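Local structure of fatty acid amide hydrolase (Candida albicans, 6KVR) at residues Asp12-Asp15 with Lys16-Asp19; Asn401-Gln404 with Arg405-Leu408. The protein probably hydrolyses monocarboxylic acid amides to the carboxylate and ammonium, as a member of the amidase signature family. All blocks are in the same frame, centred on the assembly; numbering follows the deposited sequence.

Interaction 1. Residues Asp12-Asp15 with Lys16-Asp19; sequences DPLD and KYED
D12 and Y17 meet across a loop whose backbone bends at L14, a residue with positive phi, before running on through D15 and K16 toward helix 20-40. The bend starts with an Asx turn: D12 OD2 accepts from L14 N at 2.9 Å, two residues on, the donor lying on the anti side of the carboxylate. The other oxygen, OD1, takes a bond from Y17 OH over 2.7 Å, met on the syn side and 25° out of the carboxylate plane. One aspartate therefore holds both the turn and the tyrosine, with its own plane rotated 52° from the phenol ring. D12 OD2 also sits near the plane of that ring, at its edge, 3.7 Å from Y17 CE1.

The Y17 ring can run back along the turn because its CG stands anti to the carbonyl carbon (chi1 -69°). Its CD1 lies 3.7 Å from L14 CA, and CE1 meets the L14 methyl CD2 beside it. Helix 417-423 supplies neighbours for both residues: L423 touches L14 and Y17, and K420 touches L14.

Waters span the gap between L14 and E18. The carbonyl oxygen of L14 takes a bond from each of two waters; one of them accepts from E18 N, the other donates to E18 OE1. A third water donates to D15 OD1 at 2.7 Å and weakly accepts from K16 N.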
# COMPACT_ATOMS: atom_id res chain seq x y z
N ASP A 12 3.68 -6.47 30.10
CA ASP A 12 4.99 -5.83 30.04
C ASP A 12 5.32 -5.47 31.48
O ASP A 12 4.56 -4.71 32.12
CB ASP A 12 4.97 -4.61 29.11
CG ASP A 12 6.36 -3.96 28.92
OD1 ASP A 12 6.61 -3.40 27.82
OD2 ASP A 12 7.20 -4.01 29.86
N PRO A 13 6.42 -5.98 32.05
CA PRO A 13 6.72 -5.68 33.46
C PRO A 13 7.10 -4.23 33.70
O PRO A 13 6.99 -3.77 34.84
CB PRO A 13 7.87 -6.64 33.79
CG PRO A 13 8.51 -6.98 32.46
CD PRO A 13 7.39 -6.92 31.45
N LEU A 14 7.53 -3.50 32.66
CA LEU A 14 7.78 -2.06 32.77
C LEU A 14 8.94 -1.75 33.73
O LEU A 14 8.91 -0.75 34.45
CB LEU A 14 6.52 -1.31 33.19
CG LEU A 14 5.23 -1.45 32.37
CD1 LEU A 14 4.10 -0.78 33.12
CD2 LEU A 14 5.37 -0.85 30.97
N ASP A 15 9.96 -2.61 33.76
CA ASP A 15 11.04 -2.46 34.72
C ASP A 15 12.35 -1.96 34.11
O ASP A 15 13.33 -1.81 34.84
CB ASP A 15 11.28 -3.79 35.45
CG ASP A 15 11.55 -4.95 34.51
OD1 ASP A 15 11.61 -4.75 33.28
OD2 ASP A 15 11.72 -6.08 35.01
N LYS A 16 12.39 -1.71 32.80
CA LYS A 16 13.59 -1.21 32.15
C LYS A 16 13.29 0.09 31.42
O LYS A 16 13.83 0.35 30.34
CB LYS A 16 14.16 -2.24 31.17
CG LYS A 16 14.67 -3.53 31.82
CD LYS A 16 15.45 -4.45 30.85
CE LYS A 16 14.58 -4.90 29.66
NZ LYS A 16 15.04 -6.19 29.02
N TYR A 17 12.41 0.92 31.99
CA TYR A 17 12.00 2.19 31.38
C TYR A 17 12.41 3.39 32.23
O TYR A 17 13.04 4.31 31.71
CB TYR A 17 10.48 2.25 31.18
CG TYR A 17 9.90 1.32 30.15
CD1 TYR A 17 9.73 -0.03 30.42
CD2 TYR A 17 9.47 1.80 28.92
CE1 TYR A 17 9.17 -0.88 29.50
CE2 TYR A 17 8.91 0.95 27.97
CZ TYR A 17 8.76 -0.39 28.27
OH TYR A 17 8.20 -1.25 27.35
N GLU A 18 12.01 3.42 33.50
CA GLU A 18 12.08 4.60 34.36
C GLU A 18 13.29 4.57 35.27
O GLU A 18 13.74 3.51 35.71
CB GLU A 18 10.84 4.70 35.24
CG GLU A 18 9.57 5.12 34.59
CD GLU A 18 8.39 4.84 35.50
OE1 GLU A 18 8.25 3.68 35.94
OE2 GLU A 18 7.61 5.77 35.78
N ASP A 19 13.77 5.77 35.61
CA ASP A 19 14.83 5.95 36.60
C ASP A 19 14.88 7.39 37.05
O ASP A 19 15.46 8.24 36.36
CB ASP A 19 16.19 5.53 36.03
CG ASP A 19 17.25 5.44 37.10
OD1 ASP A 19 17.63 6.50 37.65
OD2 ASP A 19 17.70 4.30 37.39
O HOH W 1 11.03 1.01 34.60
O HOH W 2 7.27 1.19 35.99
O HOH W 3 11.14 -3.46 30.94

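Interaction 2. Residues Asn401-Gln404 with Arg405-Leu408; sequences NHMQ and RKLL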
# COMPACT_ATOMS: atom_id res chain seq x y z
N ASN A 401 7.45 -4.01 22.28
CA ASN A 401 7.66 -2.63 22.74
C ASN A 401 9.11 -2.18 22.59
O ASN A 401 9.55 -1.27 23.28
CB ASN A 401 7.17 -2.45 24.18
CG ASN A 401 5.65 -2.55 24.28
OD1 ASN A 401 4.93 -2.18 23.34
ND2 ASN A 401 5.16 -3.09 25.39
N HIS A 402 9.84 -2.77 21.64
CA HIS A 402 11.26 -2.45 21.45
C HIS A 402 11.49 -0.96 21.21
O HIS A 402 12.32 -0.34 21.88
CB HIS A 402 11.83 -3.23 20.27
CG HIS A 402 13.15 -2.69 19.82
ND1 HIS A 402 14.31 -2.87 20.54
CD2 HIS A 402 13.48 -1.92 18.75
CE1 HIS A 402 15.31 -2.26 19.92
NE2 HIS A 402 14.83 -1.68 18.84
N MSE A 403 10.81 -0.39 20.22
CA MSE A 403 11.03 1.03 19.92
C MSE A 403 10.50 1.99 20.99
O MSE A 403 11.18 2.98 21.33
CB MSE A 403 10.41 1.41 18.57
CG MSE A 403 10.95 2.74 18.05
SE MSE A 403 12.87 2.66 17.65
CE MSE A 403 12.70 1.81 15.91
N GLN A 404 9.29 1.74 21.51
CA GLN A 404 8.79 2.58 22.60
C GLN A 404 9.75 2.55 23.79
O GLN A 404 10.08 3.59 24.38
CB GLN A 404 7.39 2.13 23.04
CG GLN A 404 6.27 2.39 22.02
CD GLN A 404 5.77 3.84 22.02
OE1 GLN A 404 6.45 4.75 22.49
NE2 GLN A 404 4.57 4.05 21.48
N ARG A 405 10.24 1.35 24.15
CA ARG A 405 11.17 1.23 25.27
C ARG A 405 12.49 1.97 25.00
O ARG A 405 13.03 2.63 25.88
CB ARG A 405 11.43 -0.24 25.60
CG ARG A 405 12.07 -0.48 26.98
CD ARG A 405 11.92 -1.93 27.42
NE ARG A 405 12.38 -2.83 26.37
CZ ARG A 405 11.57 -3.56 25.62
NH1 ARG A 405 10.27 -3.60 25.83
NH2 ARG A 405 12.09 -4.27 24.61
N LYS A 406 13.02 1.86 23.77
CA LYS A 406 14.25 2.58 23.45
C LYS A 406 14.08 4.08 23.58
O LYS A 406 14.93 4.77 24.16
CB LYS A 406 14.73 2.23 22.05
CG LYS A 406 16.04 2.91 21.71
CD LYS A 406 16.04 3.40 20.27
CE LYS A 406 16.46 2.30 19.31
NZ LYS A 406 17.84 1.83 19.61
N LEU A 407 12.97 4.62 23.05
CA LEU A 407 12.79 6.07 23.12
C LEU A 407 12.49 6.54 24.54
O LEU A 407 12.89 7.64 24.92
CB LEU A 407 11.68 6.50 22.16
CG LEU A 407 12.02 6.26 20.68
CD1 LEU A 407 10.75 6.04 19.88
CD2 LEU A 407 12.83 7.43 20.10
N LEU A 408 11.80 5.73 25.34
CA LEU A 408 11.46 6.13 26.70
C LEU A 408 12.64 5.97 27.66
O LEU A 408 12.90 6.86 28.47
CB LEU A 408 10.26 5.33 27.20
CG LEU A 408 8.86 5.72 26.68
CD1 LEU A 408 7.81 4.65 27.00
CD2 LEU A 408 8.40 7.10 27.17
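R405 sends CG anti to its backbone N (chi1 -164°) and then bends at chi3 (51°), which folds the guanidinium back over the first turn of the helix, against N401 and H402. The flat group comes to rest with the carbonyl oxygen of N401 over one face, 3.5 Å above the plane and offset toward the rim. NH1 touches N401 CB, while NH2 comes alongside H402 CA at 3.7 Å. This is van der Waals contact; the polar partner that fixes NH1 is G400 O, just before the segment. The N401 carbonyl oxygen has a bond of its own, from R405 N at 2.8 Å, so the same arginine meets it through both backbone and side chain.

Farther round the helix, M403 is a selenomethionine and lies alongside K406, both pointing the same way. Its SE is 4.0 Å from K406 CE, a van der Waals contact with the bent lysine chain. L407 approaches M403 from the next turn: its CD1 lies 3.8 Å from M403 CG and also rests close to the M403 carbonyl oxygen.

The amide of Q404 leaves this surface altogether. OE1 bonds to Y172 OH and NE2 to T206 O, so both ends of the buried group are satisfied. H402, in contrast, packs on A435 of the second subunit.

Three more backbone bonds follow the first, K406 N to H402 O, L407 N to M403 O and L408 N to Q404 O, the last 2.9 Å long. Together they make the i to i+4 ladder of an alpha helix, the short helix 402-409 with N401 at its N-cap position.

In the fold
Interactions 1 and 2 have centres 10 Å apart and touch directly, tying the N-terminal loop to the start of helix 402-409. D12 OD1, already taken by Y17, lies 2.8 Å from N401 ND2, a probable hydrogen bond, and N401 ND2 also bonds to L423 O. The tyrosine packs on the helix as well, with Y17 CD2 3.8 Å from L408 CD1 and OH against N401 CB. The loop lies away from the predicted active site, whereas the helix turns another side to it: the Q404 side chain is about 6 Å from that of L207 and about 8 Å from that of I254, both predicted to bind substrate.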